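Local atomic coordinates of Ras-related protein Rab-21 (Homo sapiens, PDB entry 1Z0I), a protein that belongs to the Rab branch of the Ras-like small G proteins, has a P-loop fold, and holds GDP and a magnesium ion. Residues 10-15 with 74-79; 25-30 with 42-47; 113-118 with 161-166. One frame throughout, in Å; residues are numbered along the deposited sequence.

Contact 1: residues 10-15 with 74-79; sequences VLLGEG and IYYRDS. With GDP (guanosine-5'-diphosphate), chain C.
The strand that leads into the phosphate-binding loop of the Ras-like fold meets a loop that probably corresponds to the end of switch II: Val10, Leu11 and Leu12 of strand 5-12 receive Tyr75, Tyr76 and Ser79. Tyr75 makes the polar link. Its CG stands anti to the backbone N (chi1 -170°), which carries the ring back to the strand, and OH donates to Leu11 O at 2.9 Å. The donor lies in the carbonyl plane on a lone pair, with a C=O...O angle of 133°. Val10 CG1 sits over one face, 4.1 Å from the Tyr75 centroid, as a CH-pi contact displaced toward the rim. At the edge, in the ring plane, Leu12 CD2 comes to 3.8 Å from Tyr75 CE2 as the two side chains slide past each other in opposite directions. The Leu11 O bond at the hydroxyl, Val10 CG1 over the face and Leu12 CD2 at the edge together limit the turning of the Tyr75 ring. The Tyr76 and Leu12 side chains cross obliquely, with Tyr76 CE2 4.3 Å from Leu12 CD1, and the Tyr76 hydroxyl is hydrogen-bonded to Glu103 of helix 97-107. Lys8, earlier on strand 5-12, donates from NZ to the carbonyl oxygens of Tyr75 and Arg77. Beyond the strand, Gly15 CA lies 3.7 Å from GDP O1B. The loop closes in a type II turn from Tyr76 to Ser79, whose backbone bond runs from Ser79 N to Tyr76 O. That same oxygen takes a second donor, Ser79 OG at 2.6 Å, which stands 41° out of the carbonyl plane, while Ser79 OG also lies 3.5 Å from Val10 CG1.

Contact 2: residues 25-30 with 42-47; sequences RYCENK and SFLTKK
Tyr26 and Lys46 lie aslant, the phenol ring of the helix against the aliphatic start of the lysine. Lys46 CG comes to 3.7 Å from Tyr26 CE2, and Lys46 CB follows at 4.1 Å from the same atom. Two torsions explain this path: in Lys46, CG is anti to the backbone N (chi1 -166°), and a bend at chi2 (82°) then turns the chain so that its end passes the last turn of the helix. There NZ stops 4.2 Å from Cys27 O, too far for a hydrogen bond.

Glu28 and Leu44 are set at about a right angle, and Glu28 OE1 reaches to 3.9 Å from Leu44 CD1 along a side chain extended beyond CG. Between these two pairs lies Cys27, pointing at the strand: its CB meets Leu44 CD1 at 4.0 Å, and its SG faces Leu44 CB at 4.1 Å.

In the Ras-like fold this is the junction of helix 19-28, which follows the phosphate-binding loop, with strand 43-50, an outermost strand of the sheet; the intervening chain probably corresponds to switch I. Behind the contact, Tyr26 stacks its ring on Phe160 of helix 156-169, and both Tyr26 and Cys27 touch Ile59 of strand 53-60. Asn29 has left helical backbone angles, with positive phi, and its OD1 accepts a hydrogen bond from Arg25 NH1 at 3.3 Å.

Contact 3: residues 113-118 with 161-166; sequences CLCIVG and LDLCKR
Leu163 and Arg166, one helical turn apart, bring helix 156-169 down on Cys113, Leu114 and Cys115 of strand 113-119. Ahead of them in the chain, Asp162 does not touch the strand but serves the residue that does: its OD1 forms a long salt bridge with Arg166 NE, 3.9 Å away, and is also hydrogen-bonded to Tyr146 OH.

Leu163 supplies the apolar part. With CG anti to the backbone N (chi1 -180°), its CD1 is sent between the two cysteines, 3.8 Å from Cys113 CB and equally 3.8 Å from Cys115 SG. The CD2 branch meets that same sulfur, so Cys115 SG rests against both methyl groups of Leu163.

Here the C-terminal helix of the Ras-like alpha/beta fold packs on one face of the central sheet. It runs nearly antiparallel to the strand (159° between the short segments), their axes 9.0 Å apart at closest approach. Leu163 also touches Ile83 on strand 81-87.

In Arg166 a bend at chi3 (-84°) turns the guanidinium end-on to the strand backbone. NH2 and NH1 both donate to Leu114 O, at 2.9 Å for NH2 and at the longer 3.2 Å for NH1. The oxygen lies close to the guanidinium plane, yet both nitrogens lie on one side of the Leu114 carbonyl plane, well out of it. Cys113 CB lies over one face of the guanidinium, while Cys115 SG stands at its edge, 3.1 Å from NH2. The same NH2 has a further partner in Tyr146 OH. At the backbone end of the arginine, Cys113 SG lies 3.7 Å from Arg166 O.

Overall arrangement
All three contacts reach the one mixed sheet. Contact 2 is nested in the chain between the segments of contact 1, and contact 3 opens only after both have closed. Their centres stand 14 to 16 Å apart; the nearest atoms come to about 5 or 6 Å without touching. Helix 19-28, used in contact 2, follows in the chain the strand used in contact 1, across the phosphate-binding loop. That loop is the link to GDP, whose hydrogen-bond partners include Lys19 and Thr20. The magnesium ion is about 8 Å from the Leu11 side chain of contact 1 and about 12 Å from that of Leu44 in contact 2.

Contact 1: residues 10-15 with 74-79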
loop_
_atom_site.group_PDB
_atom_site.type_symbol
_atom_site.label_atom_id
_atom_site.label_comp_id
_atom_site.label_asym_id
_atom_site.label_seq_id
_atom_site.Cartn_x
_atom_site.Cartn_y
_atom_site.Cartn_z
ATOM N N VAL A 10 -1.867 1.255 7.168
ATOM C CA VAL A 10 -0.773 2.231 7.024
ATOM C C VAL A 10 0.006 2.060 5.718
ATOM O O VAL A 10 0.239 0.932 5.263
ATOM C CB VAL A 10 0.250 2.200 8.207
ATOM C CG1 VAL A 10 -0.338 2.834 9.458
ATOM C CG2 VAL A 10 0.754 0.792 8.478
ATOM N N LEU A 11 0.409 3.194 5.143
ATOM C CA LEU A 11 1.217 3.228 3.935
ATOM C C LEU A 11 2.669 3.542 4.283
ATOM O O LEU A 11 2.953 4.466 5.053
ATOM C CB LEU A 11 0.652 4.255 2.929
ATOM C CG LEU A 11 -0.255 3.719 1.817
ATOM C CD1 LEU A 11 -1.641 3.272 2.323
ATOM C CD2 LEU A 11 -0.414 4.763 0.781
ATOM N N LEU A 12 3.584 2.774 3.702
ATOM C CA LEU A 12 5.004 2.869 4.028
ATOM C C LEU A 12 5.846 2.788 2.766
ATOM O O LEU A 12 5.383 2.303 1.732
ATOM C CB LEU A 12 5.395 1.739 5.004
ATOM C CG LEU A 12 4.562 1.548 6.294
ATOM C CD1 LEU A 12 4.879 0.232 7.025
ATOM C CD2 LEU A 12 4.703 2.727 7.246
ATOM N N GLY A 13 7.092 3.247 2.855
ATOM C CA GLY A 13 8.002 3.248 1.714
ATOM C C GLY A 13 8.706 4.574 1.536
ATOM O O GLY A 13 8.365 5.547 2.188
ATOM N N GLU A 14 9.677 4.616 0.633
ATOM C CA GLU A 14 10.447 5.847 0.387
ATOM C C GLU A 14 9.586 6.943 -0.248
ATOM O O GLU A 14 8.568 6.644 -0.889
ATOM C CB GLU A 14 11.684 5.574 -0.493
ATOM C CG GLU A 14 12.644 4.579 0.101
ATOM C CD GLU A 14 13.125 4.983 1.481
ATOM O OE1 GLU A 14 13.857 6.004 1.584
ATOM O OE2 GLU A 14 12.773 4.285 2.461
ATOM N N GLY A 15 10.013 8.194 -0.070
ATOM C CA GLY A 15 9.383 9.341 -0.735
ATOM C C GLY A 15 9.473 9.278 -2.256
ATOM O O GLY A 15 10.450 8.754 -2.812
ATOM N N ILE A 74 2.232 6.462 17.483
ATOM C CA ILE A 74 0.911 6.976 17.119
ATOM C C ILE A 74 0.485 6.553 15.695
ATOM O O ILE A 74 -0.680 6.180 15.479
ATOM C CB ILE A 74 0.839 8.529 17.309
ATOM C CG1 ILE A 74 -0.590 9.015 17.567
ATOM C CG2 ILE A 74 1.474 9.283 16.141
ATOM C CD1 ILE A 74 -0.641 10.337 18.412
ATOM N N TYR A 75 1.430 6.575 14.752
ATOM C CA TYR A 75 1.169 6.168 13.360
ATOM C C TYR A 75 0.910 4.663 13.214
ATOM O O TYR A 75 -0.132 4.254 12.683
ATOM C CB TYR A 75 2.321 6.602 12.450
ATOM C CG TYR A 75 2.058 6.459 10.965
ATOM C CD1 TYR A 75 1.260 7.385 10.280
ATOM C CD2 TYR A 75 2.635 5.415 10.237
ATOM C CE1 TYR A 75 1.038 7.267 8.895
ATOM C CE2 TYR A 75 2.419 5.286 8.867
ATOM C CZ TYR A 75 1.624 6.218 8.200
ATOM O OH TYR A 75 1.410 6.074 6.852
ATOM N N TYR A 76 1.856 3.857 13.700
ATOM C CA TYR A 76 1.756 2.388 13.675
ATOM C C TYR A 76 0.606 1.813 14.507
ATOM O O TYR A 76 -0.024 0.821 14.112
ATOM C CB TYR A 76 3.084 1.756 14.133
ATOM C CG TYR A 76 4.226 1.907 13.133
ATOM C CD1 TYR A 76 5.074 3.011 13.176
ATOM C CD2 TYR A 76 4.450 0.939 12.148
ATOM C CE1 TYR A 76 6.111 3.152 12.261
ATOM C CE2 TYR A 76 5.481 1.070 11.232
ATOM C CZ TYR A 76 6.308 2.178 11.290
ATOM O OH TYR A 76 7.329 2.315 10.374
ATOM N N ARG A 77 0.339 2.440 15.652
ATOM C CA ARG A 77 -0.618 1.952 16.658
ATOM C C ARG A 77 -1.953 1.436 16.086
ATOM O O ARG A 77 -2.637 2.159 15.355
ATOM C CB ARG A 77 -0.885 3.074 17.674
ATOM C CG ARG A 77 -1.681 2.688 18.912
ATOM C CD ARG A 77 -1.990 3.929 19.774
ATOM N NE ARG A 77 -0.766 4.622 20.167
ATOM C CZ ARG A 77 -0.700 5.894 20.560
ATOM N NH1 ARG A 77 -1.798 6.638 20.605
ATOM N NH2 ARG A 77 0.484 6.424 20.887
ATOM N N ASP A 78 -2.297 0.192 16.440
ATOM C CA ASP A 78 -3.609 -0.453 16.154
ATOM C C ASP A 78 -3.858 -0.805 14.673
ATOM O O ASP A 78 -5.003 -0.964 14.251
ATOM C CB ASP A 78 -4.794 0.372 16.694
ATOM C CG ASP A 78 -4.631 0.775 18.149
ATOM O OD1 ASP A 78 -4.408 -0.105 19.001
ATOM O OD2 ASP A 78 -4.741 1.987 18.444
ATOM N N SER A 79 -2.785 -0.934 13.896
ATOM C CA SER A 79 -2.892 -1.258 12.478
ATOM C C SER A 79 -3.160 -2.726 12.300
ATOM O O SER A 79 -2.611 -3.556 13.040
ATOM C CB SER A 79 -1.616 -0.895 11.742
ATOM O OG SER A 79 -1.352 0.478 11.885
HETATM P PB GDP C . 4.820 9.699 -2.063
HETATM O O1B GDP C . 5.994 10.558 -1.628
HETATM O O2B GDP C . 5.175 8.272 -1.772
HETATM O O3B GDP C . 3.569 10.101 -1.311
HETATM O O3A GDP C . 4.615 9.925 -3.665
HETATM P PA GDP C . 3.548 10.931 -4.349
HETATM O O1A GDP C . 2.113 10.399 -4.284
HETATM O O2A GDP C . 3.557 12.324 -3.829
HETATM O "O5'" GDP C . 3.975 10.924 -5.891
HETATM C "C5'" GDP C . 5.224 11.396 -6.372
HETATM C "C4'" GDP C . 5.080 11.760 -7.861
HETATM O "O4'" GDP C . 4.917 10.618 -8.713
HETATM C "C3'" GDP C . 3.889 12.650 -8.136
HETATM O "O3'" GDP C . 4.262 13.458 -9.237
HETATM C "C2'" GDP C . 2.819 11.725 -8.650
HETATM O "O2'" GDP C . 1.855 12.435 -9.451
HETATM C "C1'" GDP C . 3.665 10.718 -9.419
HETATM N N9 GDP C . 3.006 9.394 -9.521
HETATM C C8 GDP C . 2.391 8.736 -8.523
HETATM N N7 GDP C . 1.881 7.553 -8.950
HETATM C C5 GDP C . 2.193 7.429 -10.245
HETATM C C6 GDP C . 1.950 6.407 -11.283
HETATM O O6 GDP C . 1.320 5.358 -11.018
HETATM N N1 GDP C . 2.435 6.650 -12.509
HETATM C C2 GDP C . 3.109 7.790 -12.826
HETATM N N2 GDP C . 3.537 7.930 -14.106
HETATM N N3 GDP C . 3.366 8.783 -11.921
HETATM C C4 GDP C . 2.938 8.646 -10.631
#

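Contact 2: residues 25-30 with 42-47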
loop_
_atom_site.group_PDB
_atom_site.type_symbol
_atom_site.label_atom_id
_atom_site.label_comp_id
_atom_site.label_asym_id
_atom_site.label_seq_id
_atom_site.Cartn_x
_atom_site.Cartn_y
_atom_site.Cartn_z
ATOM N N ARG A 25 -6.243 8.400 -5.162
ATOM C CA ARG A 25 -6.901 7.743 -6.288
ATOM C C ARG A 25 -8.025 6.809 -5.808
ATOM O O ARG A 25 -9.148 6.849 -6.342
ATOM C CB ARG A 25 -5.888 6.996 -7.179
ATOM C CG ARG A 25 -6.507 6.259 -8.389
ATOM C CD ARG A 25 -7.209 7.212 -9.377
ATOM N NE ARG A 25 -6.397 7.480 -10.566
ATOM C CZ ARG A 25 -6.796 8.194 -11.623
ATOM N NH1 ARG A 25 -8.010 8.732 -11.677
ATOM N NH2 ARG A 25 -5.967 8.379 -12.637
ATOM N N TYR A 26 -7.721 5.986 -4.795
ATOM C CA TYR A 26 -8.687 5.021 -4.281
ATOM C C TYR A 26 -9.883 5.685 -3.646
ATOM O O TYR A 26 -11.009 5.227 -3.844
ATOM C CB TYR A 26 -8.052 4.063 -3.261
ATOM C CG TYR A 26 -9.007 2.978 -2.759
ATOM C CD1 TYR A 26 -9.569 2.046 -3.647
ATOM C CD2 TYR A 26 -9.335 2.872 -1.397
ATOM C CE1 TYR A 26 -10.449 1.055 -3.201
ATOM C CE2 TYR A 26 -10.207 1.864 -0.937
ATOM C CZ TYR A 26 -10.753 0.966 -1.845
ATOM O OH TYR A 26 -11.592 -0.030 -1.413
ATOM N N CYS A 27 -9.636 6.741 -2.865
ATOM C CA CYS A 27 -10.684 7.370 -2.073
ATOM C C CYS A 27 -11.460 8.474 -2.791
ATOM O O CYS A 27 -12.617 8.734 -2.447
ATOM C CB CYS A 27 -10.136 7.878 -0.735
ATOM S SG CYS A 27 -9.505 6.559 0.384
ATOM N N GLU A 28 -10.863 9.115 -3.789
ATOM C CA GLU A 28 -11.538 10.246 -4.444
ATOM C C GLU A 28 -11.504 10.214 -5.984
ATOM O O GLU A 28 -12.144 11.040 -6.634
ATOM C CB GLU A 28 -10.991 11.583 -3.896
ATOM C CG GLU A 28 -11.318 11.817 -2.403
ATOM C CD GLU A 28 -10.691 13.077 -1.796
ATOM O OE1 GLU A 28 -10.630 13.162 -0.549
ATOM O OE2 GLU A 28 -10.262 13.982 -2.538
ATOM N N ASN A 29 -10.756 9.267 -6.552
ATOM C CA ASN A 29 -10.564 9.162 -8.010
ATOM C C ASN A 29 -9.967 10.461 -8.560
ATOM O O ASN A 29 -10.448 11.027 -9.544
ATOM C CB ASN A 29 -11.880 8.799 -8.724
ATOM C CG ASN A 29 -11.734 7.632 -9.680
ATOM O OD1 ASN A 29 -10.694 7.454 -10.309
ATOM N ND2 ASN A 29 -12.796 6.826 -9.800
ATOM N N LYS A 30 -8.928 10.935 -7.875
ATOM C CA LYS A 30 -8.188 12.102 -8.288
ATOM C C LYS A 30 -6.758 11.686 -8.500
ATOM O O LYS A 30 -6.257 10.832 -7.769
ATOM C CB LYS A 30 -8.223 13.185 -7.204
ATOM C CG LYS A 30 -9.554 13.890 -7.035
ATOM C CD LYS A 30 -9.352 15.236 -6.370
ATOM C CE LYS A 30 -10.636 15.724 -5.731
ATOM N NZ LYS A 30 -10.611 17.204 -5.581
ATOM N N SER A 42 -4.971 13.169 8.478
ATOM C CA SER A 42 -4.128 12.048 8.953
ATOM C C SER A 42 -4.487 10.716 8.264
ATOM O O SER A 42 -3.615 9.869 8.005
ATOM C CB SER A 42 -4.245 11.891 10.482
ATOM O OG SER A 42 -3.556 12.928 11.171
ATOM N N PHE A 43 -5.779 10.544 7.990
ATOM C CA PHE A 43 -6.303 9.362 7.325
ATOM C C PHE A 43 -7.577 9.703 6.559
ATOM O O PHE A 43 -8.232 10.701 6.856
ATOM C CB PHE A 43 -6.580 8.236 8.341
ATOM C CG PHE A 43 -7.630 8.574 9.372
ATOM C CD1 PHE A 43 -8.989 8.420 9.087
ATOM C CD2 PHE A 43 -7.258 9.012 10.635
ATOM C CE1 PHE A 43 -9.972 8.727 10.051
ATOM C CE2 PHE A 43 -8.221 9.322 11.601
ATOM C CZ PHE A 43 -9.586 9.178 11.310
ATOM N N LEU A 44 -7.925 8.874 5.580
ATOM C CA LEU A 44 -9.231 8.969 4.939
ATOM C C LEU A 44 -10.037 7.681 5.143
ATOM O O LEU A 44 -9.485 6.587 5.238
ATOM C CB LEU A 44 -9.117 9.313 3.444
ATOM C CG LEU A 44 -8.349 10.575 2.981
ATOM C CD1 LEU A 44 -8.341 10.687 1.445
ATOM C CD2 LEU A 44 -8.878 11.872 3.597
ATOM N N THR A 45 -11.356 7.833 5.194
ATOM C CA THR A 45 -12.272 6.722 5.401
ATOM C C THR A 45 -12.922 6.268 4.101
ATOM O O THR A 45 -13.412 7.084 3.307
ATOM C CB THR A 45 -13.383 7.115 6.381
ATOM O OG1 THR A 45 -13.923 8.385 5.976
ATOM C CG2 THR A 45 -12.841 7.223 7.809
ATOM N N LYS A 46 -12.914 4.962 3.892
ATOM C CA LYS A 46 -13.647 4.337 2.806
ATOM C C LYS A 46 -14.522 3.232 3.397
ATOM O O LYS A 46 -14.073 2.458 4.245
ATOM C CB LYS A 46 -12.669 3.771 1.764
ATOM C CG LYS A 46 -13.288 3.396 0.433
ATOM C CD LYS A 46 -13.456 4.615 -0.463
ATOM C CE LYS A 46 -14.390 4.319 -1.621
ATOM N NZ LYS A 46 -15.246 5.516 -1.891
ATOM N N LYS A 47 -15.775 3.182 2.959
ATOM C CA LYS A 47 -16.704 2.116 3.333
ATOM C C LYS A 47 -16.819 1.068 2.228
ATOM O O LYS A 47 -16.836 1.404 1.034
ATOM C CB LYS A 47 -18.091 2.700 3.669
#

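Contact 3: residues 113-118 with 161-166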
loop_
_atom_site.group_PDB
_atom_site.type_symbol
_atom_site.label_atom_id
_atom_site.label_comp_id
_atom_site.label_asym_id
_atom_site.label_seq_id
_atom_site.Cartn_x
_atom_site.Cartn_y
_atom_site.Cartn_z
ATOM N N CYS A 113 -1.477 -8.089 8.182
ATOM C CA CYS A 113 -1.519 -8.423 6.775
ATOM C C CYS A 113 -0.720 -7.404 5.967
ATOM O O CYS A 113 -1.101 -6.233 5.890
ATOM C CB CYS A 113 -2.973 -8.483 6.323
ATOM S SG CYS A 113 -3.953 -9.692 7.233
ATOM N N LEU A 114 0.401 -7.847 5.394
ATOM C CA LEU A 114 1.300 -6.967 4.665
ATOM C C LEU A 114 1.158 -7.084 3.132
ATOM O O LEU A 114 1.005 -8.179 2.581
ATOM C CB LEU A 114 2.750 -7.203 5.120
ATOM C CG LEU A 114 3.988 -6.580 4.436
ATOM C CD1 LEU A 114 3.987 -5.068 4.391
ATOM C CD2 LEU A 114 5.244 -7.090 5.114
ATOM N N CYS A 115 1.179 -5.932 2.466
ATOM C CA CYS A 115 1.238 -5.853 1.006
ATOM C C CYS A 115 2.574 -5.238 0.566
ATOM O O CYS A 115 3.034 -4.226 1.141
ATOM C CB CYS A 115 0.092 -4.990 0.481
ATOM S SG CYS A 115 -1.569 -5.510 1.023
ATOM N N ILE A 116 3.219 -5.850 -0.422
ATOM C CA ILE A 116 4.304 -5.151 -1.109
ATOM C C ILE A 116 3.859 -4.810 -2.545
ATOM O O ILE A 116 3.325 -5.659 -3.272
ATOM C CB ILE A 116 5.690 -5.846 -0.932
ATOM C CG1 ILE A 116 6.077 -5.803 0.566
ATOM C CG2 ILE A 116 6.774 -5.165 -1.785
ATOM C CD1 ILE A 116 7.190 -6.749 1.014
ATOM N N VAL A 117 4.026 -3.538 -2.909
ATOM C CA VAL A 117 3.344 -2.969 -4.082
ATOM C C VAL A 117 4.301 -2.250 -5.029
ATOM O O VAL A 117 4.944 -1.267 -4.652
ATOM C CB VAL A 117 2.199 -1.990 -3.665
ATOM C CG1 VAL A 117 1.463 -1.409 -4.918
ATOM C CG2 VAL A 117 1.227 -2.680 -2.728
ATOM N N GLY A 118 4.370 -2.749 -6.262
ATOM C CA GLY A 118 5.135 -2.084 -7.317
ATOM C C GLY A 118 4.241 -1.081 -8.035
ATOM O O GLY A 118 3.353 -1.480 -8.800
ATOM N N LEU A 161 -9.329 -4.550 -2.000
ATOM C CA LEU A 161 -10.336 -5.600 -1.791
ATOM C C LEU A 161 -9.709 -6.862 -1.188
ATOM O O LEU A 161 -10.262 -7.463 -0.249
ATOM C CB LEU A 161 -11.073 -5.946 -3.094
ATOM C CG LEU A 161 -12.231 -6.970 -3.015
ATOM C CD1 LEU A 161 -13.388 -6.467 -2.148
ATOM C CD2 LEU A 161 -12.746 -7.401 -4.406
ATOM N N ASP A 162 -8.559 -7.245 -1.742
ATOM C CA ASP A 162 -7.849 -8.444 -1.334
ATOM C C ASP A 162 -7.283 -8.289 0.080
ATOM O O ASP A 162 -7.382 -9.213 0.889
ATOM C CB ASP A 162 -6.744 -8.769 -2.332
ATOM C CG ASP A 162 -6.151 -10.143 -2.115
ATOM O OD1 ASP A 162 -4.948 -10.221 -1.764
ATOM O OD2 ASP A 162 -6.883 -11.139 -2.302
ATOM N N LEU A 163 -6.719 -7.115 0.375
ATOM C CA LEU A 163 -6.265 -6.788 1.727
ATOM C C LEU A 163 -7.404 -6.867 2.759
ATOM O O LEU A 163 -7.261 -7.506 3.806
ATOM C CB LEU A 163 -5.593 -5.408 1.765
ATOM C CG LEU A 163 -5.060 -4.928 3.129
ATOM C CD1 LEU A 163 -4.143 -5.966 3.798
ATOM C CD2 LEU A 163 -4.361 -3.601 2.990
ATOM N N CYS A 164 -8.524 -6.217 2.453
ATOM C CA CYS A 164 -9.729 -6.301 3.294
ATOM C C CYS A 164 -10.156 -7.737 3.607
ATOM O O CYS A 164 -10.447 -8.051 4.767
ATOM C CB CYS A 164 -10.876 -5.477 2.701
ATOM S SG CYS A 164 -10.636 -3.676 2.956
ATOM N N LYS A 165 -10.145 -8.610 2.597
ATOM C CA LYS A 165 -10.497 -10.024 2.787
ATOM C C LYS A 165 -9.484 -10.777 3.654
ATOM O O LYS A 165 -9.853 -11.667 4.435
ATOM C CB LYS A 165 -10.646 -10.742 1.441
ATOM C CG LYS A 165 -11.736 -10.164 0.545
ATOM C CD LYS A 165 -11.393 -10.306 -0.914
ATOM C CE LYS A 165 -11.836 -11.637 -1.465
ATOM N NZ LYS A 165 -12.020 -11.534 -2.945
ATOM N N ARG A 166 -8.208 -10.431 3.485
ATOM C CA ARG A 166 -7.131 -11.068 4.214
ATOM C C ARG A 166 -7.229 -10.734 5.695
ATOM O O ARG A 166 -7.061 -11.612 6.538
ATOM C CB ARG A 166 -5.781 -10.634 3.655
ATOM C CG ARG A 166 -5.365 -11.350 2.370
ATOM C CD ARG A 166 -3.853 -11.442 2.324
ATOM N NE ARG A 166 -3.241 -10.231 1.798
ATOM C CZ ARG A 166 -2.078 -9.704 2.184
ATOM N NH1 ARG A 166 -1.350 -10.239 3.159
ATOM N NH2 ARG A 166 -1.660 -8.605 1.581
#